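Local structure of purine nucleoside phosphorylase (Grouper iridovirus, 3KHS) at residues V105-L110 against G229-A234; L32-D37 against E263-M268; F126-D131 against Y182-G187. The protein probably catalyses the phosphate-dependent cleavage of purine nucleosides to free base and ribose 1-phosphate in purine salvage. All blocks are in the same frame, centred on the assembly; numbering follows the deposited sequence.

Contact 1 of 3, residues V105-L110 against G229-A234; sequences VKIVVL and GMRCLA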
ATOM      1  N   VAL B 105      29.416   7.899   7.361  1.00 44.86           N
ATOM      2  CA  VAL B 105      28.734   9.175   7.186  1.00 43.87           C
ATOM      3  C   VAL B 105      27.891   9.494   8.411  1.00 41.38           C
ATOM      4  O   VAL B 105      27.255   8.630   8.988  1.00 38.13           O
ATOM      5  CB  VAL B 105      27.833   9.212   5.945  1.00 41.75           C
ATOM      6  CG1 VAL B 105      27.116  10.554   5.891  1.00 36.72           C
ATOM      7  CG2 VAL B 105      28.667   9.047   4.687  1.00 38.58           C
ATOM      8  N   LYS B 106      27.905  10.756   8.814  1.00 48.84           N
ATOM      9  CA  LYS B 106      27.142  11.172   9.985  1.00 47.63           C
ATOM     10  C   LYS B 106      25.957  12.052   9.630  1.00 41.26           C
ATOM     11  O   LYS B 106      24.958  12.049  10.327  1.00 38.71           O
ATOM     12  CB  LYS B 106      28.073  11.864  10.994  1.00 47.33           C
ATOM     13  CG  LYS B 106      28.946  10.863  11.727  1.00 53.96           C
ATOM     14  CD  LYS B 106      30.044  11.564  12.503  1.00 69.65           C
ATOM     15  CE  LYS B 106      30.939  10.582  13.270  1.00 72.66           C
ATOM     16  NZ  LYS B 106      31.948  11.300  14.133  1.00 75.03           N
ATOM     17  N   ILE B 107      26.074  12.779   8.527  1.00 40.48           N
ATOM     18  CA  ILE B 107      25.001  13.654   8.083  1.00 42.88           C
ATOM     19  C   ILE B 107      24.712  13.410   6.609  1.00 39.47           C
ATOM     20  O   ILE B 107      25.636  13.251   5.806  1.00 37.14           O
ATOM     21  CB  ILE B 107      25.381  15.129   8.279  1.00 43.73           C
ATOM     22  CG1 ILE B 107      25.584  15.416   9.771  1.00 43.62           C
ATOM     23  CG2 ILE B 107      24.305  16.024   7.678  1.00 42.27           C
ATOM     24  CD1 ILE B 107      26.213  16.786  10.052  1.00 44.64           C
ATOM     25  N   VAL B 108      23.432  13.350   6.257  1.00 34.65           N
ATOM     26  CA  VAL B 108      23.067  13.142   4.863  1.00 34.24           C
ATOM     27  C   VAL B 108      22.168  14.290   4.367  1.00 33.78           C
ATOM     28  O   VAL B 108      21.178  14.643   5.009  1.00 32.34           O
ATOM     29  CB  VAL B 108      22.343  11.796   4.673  1.00 36.13           C
ATOM     30  CG1 VAL B 108      21.838  11.655   3.224  1.00 31.08           C
ATOM     31  CG2 VAL B 108      23.283  10.639   5.025  1.00 36.67           C
ATOM     32  N   VAL B 109      22.539  14.886   3.236  1.00 36.46           N
ATOM     33  CA  VAL B 109      21.766  15.986   2.649  1.00 30.47           C
ATOM     34  C   VAL B 109      21.124  15.430   1.363  1.00 34.44           C
ATOM     35  O   VAL B 109      21.830  15.104   0.395  1.00 35.10           O
ATOM     36  CB  VAL B 109      22.669  17.186   2.256  1.00 31.91           C
ATOM     37  CG1 VAL B 109      21.808  18.311   1.656  1.00 32.49           C
ATOM     38  CG2 VAL B 109      23.454  17.720   3.475  1.00 27.09           C
ATOM     39  N   LEU B 110      19.795  15.331   1.362  1.00 29.53           N
ATOM     40  CA  LEU B 110      19.038  14.806   0.223  1.00 31.28           C
ATOM     41  C   LEU B 110      18.326  15.919  -0.544  1.00 29.52           C
ATOM     42  O   LEU B 110      17.857  16.886   0.040  1.00 34.75           O
ATOM     43  CB  LEU B 110      17.942  13.839   0.692  1.00 31.39           C
ATOM     44  CG  LEU B 110      17.987  12.664   1.693  1.00 36.41           C
ATOM     45  CD1 LEU B 110      18.456  11.415   1.031  1.00 29.30           C
ATOM     46  CD2 LEU B 110      18.820  13.022   2.896  1.00 31.61           C
ATOM     47  N   GLY B 229      21.340   5.888  12.582  1.00 40.54           N
ATOM     48  CA  GLY B 229      21.976   6.919  13.375  1.00 39.42           C
ATOM     49  C   GLY B 229      22.475   8.157  12.656  1.00 43.63           C
ATOM     50  O   GLY B 229      23.222   8.946  13.236  1.00 48.23           O
ATOM     51  N   MET B 230      22.094   8.361  11.405  1.00 43.21           N
ATOM     52  CA  MET B 230      22.580   9.551  10.704  1.00 42.61           C
ATOM     53  C   MET B 230      21.557  10.668  10.785  1.00 42.56           C
ATOM     54  O   MET B 230      20.369  10.419  11.010  1.00 38.77           O
ATOM     55  CB  MET B 230      22.915   9.231   9.233  1.00 41.02           C
ATOM     56  CG  MET B 230      24.138   8.324   9.026  1.00 32.05           C
ATOM     57  SD  MET B 230      24.395   7.776   7.310  1.00 42.08           S
ATOM     58  CE  MET B 230      22.851   6.882   7.072  1.00 25.37           C
ATOM     59  N   ARG B 231      22.034  11.897  10.638  1.00 40.52           N
ATOM     60  CA  ARG B 231      21.159  13.055  10.697  1.00 43.65           C
ATOM     61  C   ARG B 231      20.783  13.433   9.272  1.00 37.75           C
ATOM     62  O   ARG B 231      21.625  13.410   8.370  1.00 37.32           O
ATOM     63  CB  ARG B 231      21.872  14.205  11.416  1.00 47.46           C
ATOM     64  CG  ARG B 231      22.205  13.886  12.859  1.00 46.70           C
ATOM     65  CD  ARG B 231      23.181  14.891  13.417  1.00 47.28           C
ATOM     66  NE  ARG B 231      22.567  16.190  13.668  1.00 47.39           N
ATOM     67  CZ  ARG B 231      23.255  17.323  13.732  1.00 51.94           C
ATOM     68  NH1 ARG B 231      24.574  17.309  13.560  1.00 54.81           N
ATOM     69  NH2 ARG B 231      22.634  18.471  13.966  1.00 53.34           N
ATOM     70  N   CYS B 232      19.518  13.785   9.077  1.00 37.21           N
ATOM     71  CA  CYS B 232      19.028  14.129   7.740  1.00 34.09           C
ATOM     72  C   CYS B 232      18.506  15.528   7.485  1.00 30.98           C
ATOM     73  O   CYS B 232      17.872  16.150   8.332  1.00 32.84           O
ATOM     74  CB  CYS B 232      17.918  13.168   7.346  1.00 33.17           C
ATOM     75  SG  CYS B 232      18.374  11.461   7.525  1.00 36.75           S
ATOM     76  N   LEU B 233      18.780  15.993   6.277  1.00 33.56           N
ATOM     77  CA  LEU B 233      18.299  17.265   5.790  1.00 31.12           C
ATOM     78  C   LEU B 233      17.857  16.951   4.364  1.00 31.85           C
ATOM     79  O   LEU B 233      18.577  16.294   3.612  1.00 32.19           O
ATOM     80  CB  LEU B 233      19.395  18.295   5.768  1.00 24.13           C
ATOM     81  CG  LEU B 233      19.067  19.474   4.859  1.00 37.54           C
ATOM     82  CD1 LEU B 233      17.831  20.206   5.413  1.00 33.22           C
ATOM     83  CD2 LEU B 233      20.293  20.400   4.721  1.00 25.41           C
ATOM     84  N   ALA B 234      16.657  17.385   4.005  1.00 32.75           N
ATOM     85  CA  ALA B 234      16.160  17.154   2.655  1.00 33.95           C
ATOM     86  C   ALA B 234      15.559  18.443   2.122  1.00 31.66           C
ATOM     87  O   ALA B 234      14.820  19.122   2.830  1.00 32.43           O
ATOM     88  CB  ALA B 234      15.126  16.054   2.673  1.00 32.12           C
TER

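Contact 2 of 3, residues L32-D37 against E263-M268; sequences LGKIGD and EASARM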
ATOM      1  N   LEU B  32      19.450  17.468 -10.465  1.00 44.34           N
ATOM      2  CA  LEU B  32      20.298  18.158  -9.505  1.00 47.63           C
ATOM      3  C   LEU B  32      21.717  17.571  -9.441  1.00 49.10           C
ATOM      4  O   LEU B  32      22.423  17.726  -8.448  1.00 51.49           O
ATOM      5  CB  LEU B  32      19.616  18.099  -8.136  1.00 42.72           C
ATOM      6  CG  LEU B  32      18.209  18.696  -8.164  1.00 40.25           C
ATOM      7  CD1 LEU B  32      17.512  18.484  -6.815  1.00 35.21           C
ATOM      8  CD2 LEU B  32      18.314  20.196  -8.504  1.00 35.31           C
ATOM      9  N   GLY B  33      22.122  16.901 -10.515  1.00 53.08           N
ATOM     10  CA  GLY B  33      23.446  16.305 -10.579  1.00 53.31           C
ATOM     11  C   GLY B  33      24.598  17.283 -10.418  1.00 54.22           C
ATOM     12  O   GLY B  33      25.559  17.013  -9.695  1.00 56.26           O
ATOM     13  N   LYS B  34      24.510  18.422 -11.089  1.00 53.21           N
ATOM     14  CA  LYS B  34      25.564  19.429 -11.020  1.00 55.68           C
ATOM     15  C   LYS B  34      26.126  19.624  -9.609  1.00 51.55           C
ATOM     16  O   LYS B  34      27.271  20.003  -9.453  1.00 54.62           O
ATOM     17  CB  LYS B  34      25.040  20.764 -11.559  1.00 59.44           C
ATOM     18  CG  LYS B  34      24.662  20.758 -13.035  1.00 63.10           C
ATOM     19  CD  LYS B  34      25.826  21.168 -13.942  1.00 71.03           C
ATOM     20  CE  LYS B  34      25.376  21.256 -15.411  1.00 74.29           C
ATOM     21  NZ  LYS B  34      26.438  21.742 -16.361  1.00 75.69           N
ATOM     22  N   ILE B  35      25.319  19.362  -8.590  1.00 49.38           N
ATOM     23  CA  ILE B  35      25.758  19.524  -7.216  1.00 50.42           C
ATOM     24  C   ILE B  35      27.083  18.800  -6.979  1.00 53.31           C
ATOM     25  O   ILE B  35      27.913  19.244  -6.189  1.00 53.71           O
ATOM     26  CB  ILE B  35      24.725  18.929  -6.226  1.00 50.04           C
ATOM     27  CG1 ILE B  35      23.373  19.616  -6.366  1.00 44.88           C
ATOM     28  CG2 ILE B  35      25.225  19.073  -4.801  1.00 53.18           C
ATOM     29  CD1 ILE B  35      22.361  19.158  -5.312  1.00 50.28           C
ATOM     30  N   GLY B  36      27.257  17.676  -7.671  1.00 54.53           N
ATOM     31  CA  GLY B  36      28.450  16.864  -7.525  1.00 55.14           C
ATOM     32  C   GLY B  36      29.755  17.483  -7.979  1.00 58.49           C
ATOM     33  O   GLY B  36      30.811  17.168  -7.433  1.00 58.81           O
ATOM     34  N   ASP B  37      29.692  18.351  -8.982  1.00 59.17           N
ATOM     35  CA  ASP B  37      30.882  19.008  -9.492  1.00 61.08           C
ATOM     36  C   ASP B  37      31.502  19.849  -8.387  1.00 62.79           C
ATOM     37  O   ASP B  37      32.647  20.272  -8.490  1.00 63.53           O
ATOM     38  CB  ASP B  37      30.533  19.926 -10.661  1.00 61.82           C
ATOM     39  CG  ASP B  37      29.736  19.225 -11.746  1.00 67.80           C
ATOM     40  OD1 ASP B  37      29.915  17.988 -11.929  1.00 67.13           O
ATOM     41  OD2 ASP B  37      28.944  19.932 -12.421  1.00 63.96           O
ATOM     42  N   GLU B 263      18.937  26.979 -13.667  1.00 64.46           N
ATOM     43  CA  GLU B 263      18.952  27.984 -12.623  1.00 61.08           C
ATOM     44  C   GLU B 263      18.681  27.275 -11.313  1.00 57.60           C
ATOM     45  O   GLU B 263      19.310  27.563 -10.294  1.00 54.23           O
ATOM     46  CB  GLU B 263      17.873  29.023 -12.882  1.00 68.55           C
ATOM     47  CG  GLU B 263      17.983  30.252 -12.006  1.00 79.14           C
ATOM     48  CD  GLU B 263      17.238  31.430 -12.597  1.00 85.85           C
ATOM     49  OE1 GLU B 263      17.516  31.763 -13.777  1.00 88.00           O
ATOM     50  OE2 GLU B 263      16.383  32.018 -11.892  1.00 87.20           O
ATOM     51  N   ALA B 264      17.746  26.335 -11.348  1.00 51.18           N
ATOM     52  CA  ALA B 264      17.414  25.579 -10.151  1.00 52.28           C
ATOM     53  C   ALA B 264      18.681  24.875  -9.652  1.00 51.33           C
ATOM     54  O   ALA B 264      19.012  24.909  -8.465  1.00 52.86           O
ATOM     55  CB  ALA B 264      16.323  24.562 -10.463  1.00 46.17           C
ATOM     56  N   SER B 265      19.395  24.258 -10.582  1.00 49.31           N
ATOM     57  CA  SER B 265      20.613  23.530 -10.281  1.00 50.53           C
ATOM     58  C   SER B 265      21.671  24.415  -9.604  1.00 51.11           C
ATOM     59  O   SER B 265      22.288  24.031  -8.603  1.00 50.19           O
ATOM     60  CB  SER B 265      21.162  22.945 -11.581  1.00 47.73           C
ATOM     61  OG  SER B 265      22.195  22.027 -11.325  1.00 56.75           O
ATOM     62  N   ALA B 266      21.884  25.599 -10.157  1.00 50.65           N
ATOM     63  CA  ALA B 266      22.856  26.510  -9.598  1.00 48.48           C
ATOM     64  C   ALA B 266      22.441  26.946  -8.190  1.00 48.63           C
ATOM     65  O   ALA B 266      23.260  26.885  -7.268  1.00 53.46           O
ATOM     66  CB  ALA B 266      23.025  27.697 -10.504  1.00 44.60           C
ATOM     67  N   ARG B 267      21.183  27.363  -8.019  1.00 46.29           N
ATOM     68  CA  ARG B 267      20.678  27.799  -6.714  1.00 44.60           C
ATOM     69  C   ARG B 267      20.818  26.693  -5.665  1.00 46.55           C
ATOM     70  O   ARG B 267      21.283  26.932  -4.550  1.00 46.18           O
ATOM     71  CB  ARG B 267      19.192  28.199  -6.791  1.00 43.43           C
ATOM     72  CG  ARG B 267      18.805  29.251  -7.850  1.00 45.60           C
ATOM     73  CD  ARG B 267      17.332  29.659  -7.731  1.00 41.33           C
ATOM     74  NE  ARG B 267      17.180  30.764  -6.785  1.00 62.48           N
ATOM     75  CZ  ARG B 267      16.057  31.457  -6.576  1.00 68.37           C
ATOM     76  NH1 ARG B 267      14.939  31.171  -7.249  1.00 72.07           N
ATOM     77  NH2 ARG B 267      16.053  32.450  -5.689  1.00 69.38           N
ATOM     78  N   MET B 268      20.394  25.488  -6.033  1.00 42.67           N
ATOM     79  CA  MET B 268      20.443  24.348  -5.130  1.00 41.74           C
ATOM     80  C   MET B 268      21.881  24.022  -4.755  1.00 38.65           C
ATOM     81  O   MET B 268      22.163  23.724  -3.603  1.00 39.85           O
ATOM     82  CB  MET B 268      19.778  23.130  -5.781  1.00 39.00           C
ATOM     83  CG  MET B 268      19.635  21.926  -4.850  1.00 34.99           C
ATOM     84  SD  MET B 268      18.588  22.169  -3.394  1.00 39.10           S
ATOM     85  CE  MET B 268      16.892  21.866  -4.139  1.00 32.12           C
TER

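Contact 3 of 3, residues F126-D131 against Y182-G187; sequences FMVVRD and YATHEG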
ATOM      1  N   PHE B 126      12.065  26.329  -3.355  1.00 38.08           N
ATOM      2  CA  PHE B 126      12.711  25.261  -2.612  1.00 34.64           C
ATOM      3  C   PHE B 126      11.846  24.981  -1.393  1.00 34.38           C
ATOM      4  O   PHE B 126      11.330  25.905  -0.773  1.00 36.80           O
ATOM      5  CB  PHE B 126      14.087  25.704  -2.108  1.00 36.06           C
ATOM      6  CG  PHE B 126      15.164  25.751  -3.165  1.00 32.22           C
ATOM      7  CD1 PHE B 126      16.374  26.385  -2.901  1.00 33.91           C
ATOM      8  CD2 PHE B 126      14.991  25.156  -4.394  1.00 33.82           C
ATOM      9  CE1 PHE B 126      17.388  26.420  -3.849  1.00 33.62           C
ATOM     10  CE2 PHE B 126      16.011  25.188  -5.350  1.00 37.70           C
ATOM     11  CZ  PHE B 126      17.207  25.822  -5.071  1.00 34.56           C
ATOM     12  N   MET B 127      11.672  23.715  -1.045  1.00 39.13           N
ATOM     13  CA  MET B 127      10.921  23.391   0.158  1.00 34.65           C
ATOM     14  C   MET B 127      11.808  22.531   1.031  1.00 35.14           C
ATOM     15  O   MET B 127      12.088  21.380   0.707  1.00 33.53           O
ATOM     16  CB  MET B 127       9.628  22.615  -0.111  1.00 30.10           C
ATOM     17  CG  MET B 127       8.906  22.339   1.204  1.00 30.53           C
ATOM     18  SD  MET B 127       7.592  21.160   1.194  1.00 29.11           S
ATOM     19  CE  MET B 127       8.505  19.646   1.423  1.00 32.62           C
ATOM     20  N   VAL B 128      12.264  23.116   2.126  1.00 35.88           N
ATOM     21  CA  VAL B 128      13.085  22.415   3.084  1.00 33.15           C
ATOM     22  C   VAL B 128      12.092  21.483   3.769  1.00 38.13           C
ATOM     23  O   VAL B 128      10.998  21.920   4.154  1.00 39.31           O
ATOM     24  CB  VAL B 128      13.693  23.426   4.087  1.00 37.11           C
ATOM     25  CG1 VAL B 128      14.161  22.719   5.323  1.00 24.70           C
ATOM     26  CG2 VAL B 128      14.840  24.175   3.425  1.00 30.12           C
ATOM     27  N   VAL B 129      12.462  20.213   3.932  1.00 34.24           N
ATOM     28  CA  VAL B 129      11.545  19.244   4.521  1.00 30.14           C
ATOM     29  C   VAL B 129      11.558  19.159   6.028  1.00 34.54           C
ATOM     30  O   VAL B 129      12.588  18.884   6.636  1.00 35.34           O
ATOM     31  CB  VAL B 129      11.782  17.817   3.938  1.00 25.55           C
ATOM     32  CG1 VAL B 129      10.755  16.853   4.490  1.00 20.67           C
ATOM     33  CG2 VAL B 129      11.700  17.866   2.434  1.00 14.65           C
ATOM     34  N   ARG B 130      10.396  19.375   6.635  1.00 35.01           N
ATOM     35  CA  ARG B 130      10.302  19.332   8.083  1.00 38.85           C
ATOM     36  C   ARG B 130       9.721  18.017   8.549  1.00 38.12           C
ATOM     37  O   ARG B 130       9.894  17.620   9.690  1.00 39.22           O
ATOM     38  CB  ARG B 130       9.440  20.491   8.615  1.00 40.35           C
ATOM     39  CG  ARG B 130       7.946  20.258   8.506  1.00 44.47           C
ATOM     40  CD  ARG B 130       7.102  21.322   9.242  1.00 44.92           C
ATOM     41  NE  ARG B 130       5.913  20.688   9.825  1.00 46.28           N
ATOM     42  CZ  ARG B 130       4.681  20.840   9.360  1.00 42.33           C
ATOM     43  NH1 ARG B 130       4.458  21.618   8.313  1.00 46.44           N
ATOM     44  NH2 ARG B 130       3.676  20.183   9.917  1.00 48.65           N
ATOM     45  N   ASP B 131       9.020  17.331   7.660  1.00 40.47           N
ATOM     46  CA  ASP B 131       8.415  16.055   8.019  1.00 37.01           C
ATOM     47  C   ASP B 131       7.931  15.365   6.751  1.00 35.82           C
ATOM     48  O   ASP B 131       7.883  15.991   5.697  1.00 37.76           O
ATOM     49  CB  ASP B 131       7.239  16.290   8.972  1.00 32.31           C
ATOM     50  CG  ASP B 131       6.881  15.048   9.752  1.00 31.43           C
ATOM     51  OD1 ASP B 131       7.743  14.167   9.788  1.00 35.60           O
ATOM     52  OD2 ASP B 131       5.788  14.938  10.348  1.00 32.18           O
ATOM     53  N   TYR B 182      12.429  34.328   0.016  1.00 32.24           N
ATOM     54  CA  TYR B 182      11.049  34.443  -0.441  1.00 35.51           C
ATOM     55  C   TYR B 182      10.602  33.253  -1.277  1.00 35.61           C
ATOM     56  O   TYR B 182       9.402  33.025  -1.451  1.00 38.42           O
ATOM     57  CB  TYR B 182      10.876  35.754  -1.237  1.00 32.76           C
ATOM     58  CG  TYR B 182      10.724  36.972  -0.341  1.00 32.36           C
ATOM     59  CD1 TYR B 182       9.589  37.131   0.455  1.00 31.70           C
ATOM     60  CD2 TYR B 182      11.750  37.918  -0.221  1.00 37.07           C
ATOM     61  CE1 TYR B 182       9.467  38.195   1.360  1.00 32.81           C
ATOM     62  CE2 TYR B 182      11.651  38.990   0.679  1.00 34.39           C
ATOM     63  CZ  TYR B 182      10.503  39.118   1.469  1.00 40.60           C
ATOM     64  OH  TYR B 182      10.391  40.153   2.376  1.00 36.43           O
ATOM     65  N   ALA B 183      11.580  32.491  -1.752  1.00 33.82           N
ATOM     66  CA  ALA B 183      11.371  31.324  -2.613  1.00 33.30           C
ATOM     67  C   ALA B 183      11.685  30.024  -1.888  1.00 34.58           C
ATOM     68  O   ALA B 183      11.710  28.938  -2.499  1.00 31.71           O
ATOM     69  CB  ALA B 183      12.283  31.429  -3.835  1.00 26.49           C
ATOM     70  N   THR B 184      11.945  30.130  -0.591  1.00 31.79           N
ATOM     71  CA  THR B 184      12.274  28.950   0.188  1.00 29.33           C
ATOM     72  C   THR B 184      11.251  28.769   1.276  1.00 31.72           C
ATOM     73  O   THR B 184      10.985  29.676   2.050  1.00 35.36           O
ATOM     74  CB  THR B 184      13.685  29.066   0.821  1.00 31.07           C
ATOM     75  OG1 THR B 184      14.649  29.319  -0.203  1.00 24.46           O
ATOM     76  CG2 THR B 184      14.062  27.788   1.504  1.00 29.48           C
ATOM     77  N   HIS B 185      10.690  27.576   1.347  1.00 35.20           N
ATOM     78  CA  HIS B 185       9.676  27.269   2.339  1.00 34.07           C
ATOM     79  C   HIS B 185      10.136  26.105   3.208  1.00 35.30           C
ATOM     80  O   HIS B 185      11.229  25.558   3.015  1.00 34.94           O
ATOM     81  CB  HIS B 185       8.388  26.879   1.607  1.00 39.27           C
ATOM     82  CG  HIS B 185       8.074  27.748   0.422  1.00 36.44           C
ATOM     83  ND1 HIS B 185       7.378  28.933   0.530  1.00 40.41           N
ATOM     84  CD2 HIS B 185       8.363  27.604  -0.892  1.00 41.70           C
ATOM     85  CE1 HIS B 185       7.250  29.479  -0.668  1.00 38.26           C
ATOM     86  NE2 HIS B 185       7.838  28.695  -1.549  1.00 45.00           N
ATOM     87  N   GLU B 186       9.295  25.748   4.170  1.00 31.73           N
ATOM     88  CA  GLU B 186       9.546  24.633   5.053  1.00 38.81           C
ATOM     89  C   GLU B 186       8.211  23.916   5.157  1.00 36.66           C
ATOM     90  O   GLU B 186       7.246  24.505   5.602  1.00 37.43           O
ATOM     91  CB  GLU B 186      10.004  25.091   6.431  1.00 38.81           C
ATOM     92  CG  GLU B 186      10.220  23.937   7.369  1.00 43.63           C
ATOM     93  CD  GLU B 186      11.020  24.319   8.584  1.00 54.29           C
ATOM     94  OE1 GLU B 186      10.769  25.411   9.121  1.00 59.88           O
ATOM     95  OE2 GLU B 186      11.889  23.527   9.008  1.00 51.99           O
ATOM     96  N   GLY B 187       8.160  22.656   4.726  1.00 36.91           N
ATOM     97  CA  GLY B 187       6.912  21.931   4.761  1.00 35.37           C
ATOM     98  C   GLY B 187       6.977  20.414   4.790  1.00 39.76           C
ATOM     99  O   GLY B 187       8.043  19.793   4.971  1.00 35.65           O
TER

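Contact 1 of 3, residues V105-L110 against G229-A234
Strands 107-110 and 231-234 run parallel, their axes 4.6 Å apart at closest and 15° from alignment, with Ile107 level with Arg231 and Leu110 level with Ala234. Four backbone hydrogen bonds form the ladder. Arg231 N donates to Lys106 O and Leu233 N to Val108 O. In return Val108 N reaches Arg231 O at 2.8 Å and Leu110 N reaches Leu233 O at 2.7 Å.

Ile107, Val109, Arg231 and Leu233 share one face of the sheet. Here Val109 CG1 lies beside Leu233 CD2 at 4.0 Å, the two side chains pointing the same way. Ile107 also runs alongside Arg231, and its CD1 comes to 3.9 Å from Arg231 NH1. The guanidinium has its charged partners beyond the strands, in salt bridges to Asp164 and Glu282. Helix 165-178 packs on this face through Leu167.

The other face carries Val108, Leu110, Cys232 and Ala234. Leu110 CB meets Ala234 CB at 4.1 Å. Leu110 CD2 lies 3.4 Å from Leu233 O, the carbonyl that already accepts Leu110 N. Met230 comes just before its strand and reaches across to the first one. Its CG lies anti to the carbonyl carbon (chi1 -69°) and the chain runs on straight to SD (chi2 172°), which rests 3.8 Å from Val108 CG2. Val105 CB touches the same sulfur. Helices 95-102 and 219-227 pack against this side. Gly229, with positive phi, ends the latter helix in a Schellman motif and leads into strand 231-241. This is a parallel strand pair in the buried central sheet of the alpha/beta PNP/MTAP phosphorylase fold, with helices on both faces.

Contact 2 of 3, residues L32-D37 against E263-M268
Ile35 extends its CD1 methyl to Met268 CG, 3.9 Å away, and the two side chains cross at a slant. Its CG1 branch is anti to the carbonyl carbon and the chain is extended beyond it (chi2 -174°), which carries CD1 across to the helix. Leu32 joins the same apolar cluster. Its CD2 lies 4.3 Å from Met268 CG and 4.4 Å from Ser265 CA, so this methyl reaches two successive turns of the helix.

Met268 points toward the loop, with CG anti to its backbone N (chi1 -173°), which offers CG to both apolar partners. Thr111 on strand 107-116 touches Leu32, Ile35 and Met268, and Val235 and Leu237 on strand 231-241 also meet Met268. The cluster is therefore buried between loop, helix and sheet.

Lys34 lies at the more exposed margin. Its CB is 3.1 Å and its CG 3.3 Å from Ser265 OG, while the amine leads away from the helix. The serine hydroxyl is buried here without a polar partner in the model. Lys34 also touches Glu262, one turn back on the helix.

A bound phosphate ion, probably from the crystallisation liquor, lies about 6 Å from the Leu32 side chain. The contact sets the loop that follows strand 24-28, helical in its backbone angles at 33-37, against the long C-terminal helix 257-279, beside the central sheet of the phosphorylase fold.

Contact 3 of 3, residues F126-D131 against Y182-G187
Five backbone hydrogen bonds join Phe126-Arg130 to Ala183-Gly187 as a parallel pair in the mixed sheet of the phosphorylase fold. Phe126 N donates to Ala183 O and Val128 N to His185 O, both at 2.8 Å. The second donor sits above the carbonyl plane, 37° out of it. His185 N and Gly187 N give back to Phe126 O and Val128 O. The last bond, Arg130 N to Gly187 O at 2.9 Å, is nearly straight. It falls at Arg130, where the backbone turns a corner. The strand directions differ by 34°.

The polar side chains find their partners nearby. Glu186 forms a salt bridge with Arg168 of helix 165-178. His185 NE2 is hydrogen-bonded to Asp125, and its ring stacks with Tyr121. Asp131 accepts a hydrogen bond from Ala201 N of the second subunit, so this corner reaches the subunit interface.

On the face with Phe126, Val128, Thr184 and Glu186, Val128 CG2 meets Thr184 CG2 at 4.2 Å, the two side chains crossing. At the corner, Arg130 CB rests on Glu186 CG at 3.7 Å. The charged ends do not meet. Arg130 CG lies between the backbone N and the carbonyl carbon (chi1 80°) and passes over the Gly187 carbonyl.

Met127 lies on the other face with His185. It stretches along Gly187, which has no side chain to stand in the way. SD is 3.7 Å from Gly187 CA, and the terminal CE reaches 3.6 Å from Gly187 O.

In the fold
Contacts 1 and 3 belong to the same mixed sheet, with centres about 17 Å apart. Strand 231-241 joins them: it pairs in parallel with strand 107-116 and antiparallel with strand 126-129, where Val129 N lies 2.8 Å from Ala234 O, a probable hydrogen bond. Contact 2 lies beside this sheet, about 19 Å from contact 1 and 17 Å from contact 3 between centres. It meets contact 3 through the Phe126 ring, whose CZ is 3.5 Å from Arg267 CB. Along the chain the contacts are nested: contact 2 encloses contact 1, which encloses contact 3. Residues far apart in sequence thus meet in and beside one sheet, with helix 257-279 laid against it.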